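Local structure of DR2417 (Deinococcus radiodurans, 4XWW) at residues L387-P401 against H412-T426. The protein probably degrades and matures RNA as a metal-dependent 5'-3' exonuclease of the metallo-beta-lactamase superfamily, with possible endonuclease activity as well. Residues are numbered along the deposited sequence; the frame is centred on the assembly and turned at random.
Sequences LATILNLTRPKFFLP and HAKLAQTLPRPPKRT
F399 drives the edge of its ring into one face of the H412 imidazole, a T-shaped pair with planes at 82° and CZ of F399 3.6 Å from NE2 of H412. The opposite face of the imidazole takes a CH-pi contact from L387, whose CD1 sits 4.0 Å from the ring centroid. Water 1 bridges L387 O and H412 NE2 (2.8 Å to NE2), and S210 OG bonds ND1, so both imidazole nitrogens are engaged. With CG anti to the backbone N (chi1 178°), the F399 side chain runs in between helix and strand: CD2 of L391 lies over one ring face and CD of P401 over the other, CB of A416 is near CE2, and CB of F399 lies 3.6 Å from CG of P423. One turn on from L387, L391 CB packs on L419 CD1 at 3.6 Å, and A388 touches the same leucine. F399, A416, P423 and T426 pack between the parallel strands and the helix of a beta-alpha-beta crossover, strand 398-402, helix 406-417 and strand 425-426; helix 384-394 packs on the connecting helix. At the strands, F399 N donates to R425 O at 3.1 Å, in the carbonyl plane, while K424 N makes a weak bond to K397 O. On the face that carries F398 and R425, opposite F399 and T426, the R425 guanidinium lies with one face toward CE1 of F398, planes 30° apart, and its NE bonds to F442 O. K397 and K424 run extended side by side; both ammonium groups form salt bridges to D440, which probably offsets their like charges, and K397 NZ also bonds P439 O. Just past helix 387-394, at R395, with positive phi, water 2 is held by L391 O and R421 O, and water 3 links N392 OD1 to R421 N.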
loop_
_atom_site.group_PDB
_atom_site.type_symbol
_atom_site.label_atom_id
_atom_site.label_comp_id
_atom_site.label_asym_id
_atom_site.label_seq_id
_atom_site.Cartn_x
_atom_site.Cartn_y
_atom_site.Cartn_z
ATOM N N LEU A 387 -16.501 21.910 -1.211
ATOM C CA LEU A 387 -17.520 21.229 -2.016
ATOM C C LEU A 387 -18.917 21.781 -1.706
ATOM O O LEU A 387 -19.733 21.979 -2.616
ATOM C CB LEU A 387 -17.470 19.703 -1.773
ATOM C CG LEU A 387 -16.132 19.037 -2.115
ATOM C CD1 LEU A 387 -16.164 17.534 -1.771
ATOM C CD2 LEU A 387 -15.823 19.292 -3.600
ATOM N N ALA A 388 -19.199 22.018 -0.424
ATOM C CA ALA A 388 -20.486 22.604 -0.023
ATOM C C ALA A 388 -20.688 24.006 -0.607
ATOM O O ALA A 388 -21.791 24.380 -1.024
ATOM C CB ALA A 388 -20.590 22.652 1.482
ATOM N N THR A 389 -19.617 24.784 -0.643
ATOM C CA THR A 389 -19.688 26.125 -1.188
ATOM C C THR A 389 -20.165 26.080 -2.645
ATOM O O THR A 389 -21.068 26.823 -3.049
ATOM C CB THR A 389 -18.330 26.834 -1.097
ATOM O OG1 THR A 389 -18.094 27.218 0.262
ATOM C CG2 THR A 389 -18.313 28.097 -1.971
ATOM N N ILE A 390 -19.593 25.168 -3.423
ATOM C CA ILE A 390 -20.001 25.022 -4.814
ATOM C C ILE A 390 -21.456 24.558 -4.952
ATOM O O ILE A 390 -22.229 25.111 -5.755
ATOM C CB ILE A 390 -19.083 24.052 -5.554
ATOM C CG1 ILE A 390 -17.633 24.569 -5.498
ATOM C CG2 ILE A 390 -19.604 23.840 -7.011
ATOM C CD1 ILE A 390 -17.475 26.005 -6.013
ATOM N N LEU A 391 -21.833 23.545 -4.176
ATOM C CA LEU A 391 -23.218 23.073 -4.170
ATOM C C LEU A 391 -24.184 24.182 -3.753
ATOM O O LEU A 391 -25.255 24.305 -4.335
ATOM C CB LEU A 391 -23.362 21.847 -3.242
ATOM C CG LEU A 391 -22.890 20.519 -3.850
ATOM C CD1 LEU A 391 -22.360 19.571 -2.796
ATOM C CD2 LEU A 391 -24.034 19.858 -4.618
ATOM N N ASN A 392 -23.805 25.010 -2.783
ATOM C CA ASN A 392 -24.687 26.090 -2.327
ATOM C C ASN A 392 -24.788 27.234 -3.334
ATOM O O ASN A 392 -25.840 27.857 -3.471
ATOM C CB ASN A 392 -24.215 26.650 -0.973
ATOM C CG ASN A 392 -24.516 25.718 0.205
ATOM O OD1 ASN A 392 -25.473 24.940 0.179
ATOM N ND2 ASN A 392 -23.692 25.802 1.243
ATOM N N LEU A 393 -23.690 27.515 -4.024
ATOM C CA LEU A 393 -23.662 28.601 -4.998
ATOM C C LEU A 393 -24.401 28.237 -6.291
ATOM O O LEU A 393 -25.057 29.083 -6.897
ATOM C CB LEU A 393 -22.211 28.976 -5.312
ATOM C CG LEU A 393 -21.467 29.801 -4.268
ATOM C CD1 LEU A 393 -20.035 30.011 -4.720
ATOM C CD2 LEU A 393 -22.163 31.177 -4.083
ATOM N N THR A 394 -24.274 26.981 -6.717
ATOM C CA THR A 394 -24.860 26.552 -7.989
ATOM C C THR A 394 -26.315 26.112 -7.867
ATOM O O THR A 394 -27.072 26.200 -8.852
ATOM C CB THR A 394 -24.058 25.424 -8.638
ATOM O OG1 THR A 394 -23.861 24.373 -7.690
ATOM C CG2 THR A 394 -22.713 25.944 -9.114
ATOM N N ARG A 395 -26.714 25.646 -6.686
ATOM C CA ARG A 395 -28.108 25.236 -6.467
ATOM C C ARG A 395 -28.636 24.346 -7.596
ATOM O O ARG A 395 -29.670 24.647 -8.195
ATOM C CB ARG A 395 -29.014 26.470 -6.324
ATOM C CG ARG A 395 -28.981 27.100 -4.940
ATOM C CD ARG A 395 -28.846 28.621 -5.007
ATOM N NE ARG A 395 -29.880 29.256 -5.817
ATOM C CZ ARG A 395 -29.724 30.424 -6.435
ATOM N NH1 ARG A 395 -28.570 31.070 -6.338
ATOM N NH2 ARG A 395 -30.713 30.946 -7.155
ATOM N N PRO A 396 -27.920 23.255 -7.912
ATOM C CA PRO A 396 -28.233 22.508 -9.134
ATOM C C PRO A 396 -29.487 21.653 -8.991
ATOM O O PRO A 396 -29.804 21.161 -7.904
ATOM C CB PRO A 396 -26.999 21.623 -9.316
ATOM C CG PRO A 396 -26.615 21.307 -7.915
ATOM C CD PRO A 396 -26.860 22.584 -7.132
ATOM N N LYS A 397 -30.193 21.455 -10.090
ATOM C CA LYS A 397 -31.338 20.562 -10.058
ATOM C C LYS A 397 -30.853 19.124 -9.946
ATOM O O LYS A 397 -31.398 18.342 -9.172
ATOM C CB LYS A 397 -32.214 20.739 -11.293
ATOM C CG LYS A 397 -33.493 19.897 -11.266
ATOM C CD LYS A 397 -34.496 20.380 -12.338
ATOM C CE LYS A 397 -35.844 19.651 -12.199
ATOM N NZ LYS A 397 -36.796 19.946 -13.307
ATOM N N PHE A 398 -29.811 18.783 -10.702
ATOM C CA PHE A 398 -29.316 17.410 -10.724
ATOM C C PHE A 398 -27.820 17.379 -10.427
ATOM O O PHE A 398 -27.127 18.366 -10.658
ATOM C CB PHE A 398 -29.634 16.779 -12.073
ATOM C CG PHE A 398 -31.120 16.695 -12.356
ATOM C CD1 PHE A 398 -31.953 16.044 -11.467
ATOM C CD2 PHE A 398 -31.672 17.265 -13.498
ATOM C CE1 PHE A 398 -33.321 15.955 -11.713
ATOM C CE2 PHE A 398 -33.043 17.190 -13.753
ATOM C CZ PHE A 398 -33.869 16.528 -12.854
ATOM N N PHE A 399 -27.315 16.270 -9.895
ATOM C CA PHE A 399 -25.942 16.256 -9.423
ATOM C C PHE A 399 -25.245 14.932 -9.754
ATOM O O PHE A 399 -25.776 13.849 -9.469
ATOM C CB PHE A 399 -25.943 16.550 -7.915
ATOM C CG PHE A 399 -24.588 16.516 -7.257
ATOM C CD1 PHE A 399 -23.468 17.044 -7.879
ATOM C CD2 PHE A 399 -24.461 15.989 -5.984
ATOM C CE1 PHE A 399 -22.225 17.011 -7.239
ATOM C CE2 PHE A 399 -23.239 15.957 -5.338
ATOM C CZ PHE A 399 -22.115 16.461 -5.966
ATOM N N LEU A 400 -24.061 15.042 -10.369
ATOM C CA LEU A 400 -23.196 13.905 -10.675
ATOM C C LEU A 400 -21.853 14.049 -9.982
ATOM O O LEU A 400 -20.936 14.665 -10.522
ATOM C CB LEU A 400 -22.939 13.775 -12.180
ATOM C CG LEU A 400 -23.933 13.086 -13.104
ATOM C CD1 LEU A 400 -23.371 13.094 -14.525
ATOM C CD2 LEU A 400 -24.177 11.658 -12.647
ATOM N N PRO A 401 -21.720 13.472 -8.783
ATOM C CA PRO A 401 -20.401 13.491 -8.140
ATOM C C PRO A 401 -19.416 12.660 -8.962
ATOM O O PRO A 401 -19.732 11.539 -9.383
ATOM C CB PRO A 401 -20.672 12.884 -6.760
ATOM C CG PRO A 401 -21.993 12.154 -6.912
ATOM C CD PRO A 401 -22.773 12.950 -7.901
ATOM N N HIS A 412 -19.852 12.456 -1.309
ATOM C CA HIS A 412 -20.144 13.766 -1.889
ATOM C C HIS A 412 -21.669 13.936 -1.989
ATOM O O HIS A 412 -22.220 15.002 -1.705
ATOM C CB HIS A 412 -19.480 13.879 -3.267
ATOM C CG HIS A 412 -19.264 15.286 -3.748
ATOM N ND1 HIS A 412 -18.536 15.563 -4.889
ATOM C CD2 HIS A 412 -19.695 16.481 -3.275
ATOM C CE1 HIS A 412 -18.519 16.871 -5.092
ATOM N NE2 HIS A 412 -19.217 17.453 -4.134
ATOM N N ALA A 413 -22.347 12.858 -2.382
ATOM C CA ALA A 413 -23.801 12.868 -2.493
ATOM C C ALA A 413 -24.438 13.119 -1.123
ATOM O O ALA A 413 -25.389 13.884 -0.996
ATOM C CB ALA A 413 -24.295 11.543 -3.095
ATOM N N LYS A 414 -23.904 12.465 -0.096
ATOM C CA LYS A 414 -24.423 12.632 1.263
ATOM C C LYS A 414 -24.214 14.048 1.788
ATOM O O LYS A 414 -25.097 14.607 2.446
ATOM C CB LYS A 414 -23.751 11.638 2.213
ATOM C CG LYS A 414 -24.181 10.186 1.996
ATOM C CD LYS A 414 -23.549 9.270 3.044
ATOM C CE LYS A 414 -23.753 7.801 2.700
ATOM N NZ LYS A 414 -25.191 7.443 2.604
ATOM N N LEU A 415 -23.053 14.622 1.485
ATOM C CA LEU A 415 -22.783 16.018 1.832
ATOM C C LEU A 415 -23.858 16.937 1.229
ATOM O O LEU A 415 -24.373 17.842 1.885
ATOM C CB LEU A 415 -21.398 16.438 1.336
ATOM C CG LEU A 415 -21.015 17.893 1.597
ATOM C CD1 LEU A 415 -20.943 18.177 3.090
ATOM C CD2 LEU A 415 -19.673 18.209 0.931
ATOM N N ALA A 416 -24.211 16.684 -0.023
ATOM C CA ALA A 416 -25.194 17.510 -0.704
ATOM C C ALA A 416 -26.543 17.468 0.023
ATOM O O ALA A 416 -27.241 18.471 0.111
ATOM C CB ALA A 416 -25.346 17.065 -2.160
ATOM N N GLN A 417 -26.877 16.312 0.583
ATOM C CA GLN A 417 -28.159 16.133 1.267
ATOM C C GLN A 417 -28.281 16.928 2.565
ATOM O O GLN A 417 -29.393 17.123 3.059
ATOM C CB GLN A 417 -28.401 14.647 1.546
ATOM C CG GLN A 417 -28.753 13.839 0.314
ATOM C CD GLN A 417 -29.945 14.419 -0.414
ATOM O OE1 GLN A 417 -30.966 14.732 0.196
ATOM N NE2 GLN A 417 -29.818 14.583 -1.721
ATOM N N THR A 418 -27.155 17.390 3.105
ATOM C CA THR A 418 -27.139 18.087 4.401
ATOM C C THR A 418 -27.327 19.596 4.237
ATOM O O THR A 418 -27.537 20.305 5.224
ATOM C CB THR A 418 -25.814 17.848 5.198
ATOM O OG1 THR A 418 -24.727 18.528 4.560
ATOM C CG2 THR A 418 -25.488 16.342 5.366
ATOM N N LEU A 419 -27.248 20.072 2.996
ATOM C CA LEU A 419 -27.282 21.511 2.675
ATOM C C LEU A 419 -28.692 22.083 2.539
ATOM O O LEU A 419 -29.664 21.330 2.438
ATOM C CB LEU A 419 -26.476 21.755 1.396
ATOM C CG LEU A 419 -25.060 21.177 1.507
ATOM C CD1 LEU A 419 -24.246 21.457 0.243
ATOM C CD2 LEU A 419 -24.323 21.681 2.763
ATOM N N PRO A 420 -28.821 23.428 2.548
ATOM C CA PRO A 420 -30.177 24.002 2.550
ATOM C C PRO A 420 -31.036 23.645 1.327
ATOM O O PRO A 420 -32.250 23.557 1.472
ATOM C CB PRO A 420 -29.918 25.509 2.603
ATOM C CG PRO A 420 -28.603 25.636 3.298
ATOM C CD PRO A 420 -27.792 24.441 2.860
ATOM N N ARG A 421 -30.431 23.448 0.160
ATOM C CA ARG A 421 -31.200 23.143 -1.051
ATOM C C ARG A 421 -30.575 22.000 -1.825
ATOM O O ARG A 421 -29.940 22.218 -2.855
ATOM C CB ARG A 421 -31.310 24.366 -1.958
ATOM C CG ARG A 421 -31.996 25.554 -1.300
ATOM C CD ARG A 421 -32.779 26.358 -2.323
ATOM N NE ARG A 421 -32.396 27.765 -2.337
ATOM C CZ ARG A 421 -32.480 28.540 -3.413
ATOM N NH1 ARG A 421 -32.924 28.037 -4.558
ATOM N NH2 ARG A 421 -32.114 29.814 -3.350
ATOM N N PRO A 422 -30.773 20.771 -1.337
ATOM C CA PRO A 422 -30.199 19.586 -1.982
ATOM C C PRO A 422 -30.702 19.460 -3.409
ATOM O O PRO A 422 -31.788 19.960 -3.714
ATOM C CB PRO A 422 -30.718 18.424 -1.122
ATOM C CG PRO A 422 -31.155 19.057 0.158
ATOM C CD PRO A 422 -31.635 20.414 -0.201
ATOM N N PRO A 423 -29.925 18.806 -4.277
ATOM C CA PRO A 423 -30.398 18.574 -5.645
ATOM C C PRO A 423 -31.656 17.736 -5.642
ATOM O O PRO A 423 -31.851 16.937 -4.724
ATOM C CB PRO A 423 -29.250 17.801 -6.303
ATOM C CG PRO A 423 -28.072 18.002 -5.412
ATOM C CD PRO A 423 -28.613 18.192 -4.030
ATOM N N LYS A 424 -32.497 17.922 -6.650
ATOM C CA LYS A 424 -33.684 17.096 -6.803
ATOM C C LYS A 424 -33.322 15.617 -6.838
ATOM O O LYS A 424 -33.975 14.788 -6.192
ATOM C CB LYS A 424 -34.433 17.473 -8.071
ATOM C CG LYS A 424 -35.635 16.580 -8.317
ATOM C CD LYS A 424 -36.605 17.212 -9.273
ATOM C CE LYS A 424 -37.866 16.364 -9.363
ATOM N NZ LYS A 424 -38.836 16.880 -10.357
ATOM N N ARG A 425 -32.279 15.287 -7.598
ATOM C CA ARG A 425 -31.791 13.916 -7.655
ATOM C C ARG A 425 -30.282 13.884 -7.882
ATOM O O ARG A 425 -29.726 14.711 -8.612
ATOM C CB ARG A 425 -32.508 13.114 -8.754
ATOM C CG ARG A 425 -32.161 11.620 -8.728
ATOM C CD ARG A 425 -33.189 10.746 -9.451
ATOM N NE ARG A 425 -33.662 11.351 -10.690
ATOM C CZ ARG A 425 -34.877 11.867 -10.854
ATOM N NH1 ARG A 425 -35.752 11.842 -9.857
ATOM N NH2 ARG A 425 -35.221 12.404 -12.018
ATOM N N THR A 426 -29.631 12.933 -7.234
ATOM C CA THR A 426 -28.194 12.744 -7.396
ATOM C C THR A 426 -27.962 11.322 -7.872
ATOM O O THR A 426 -28.545 10.383 -7.322
ATOM C CB THR A 426 -27.437 12.990 -6.086
ATOM O OG1 THR A 426 -27.683 14.326 -5.628
ATOM C CG2 THR A 426 -25.935 12.788 -6.284
HETATM O O HOH W 1 -19.411 20.150 -5.009
HETATM O O HOH W 2 -27.183 22.799 -3.249
HETATM O O HOH W 3 -27.925 24.394 -0.973
#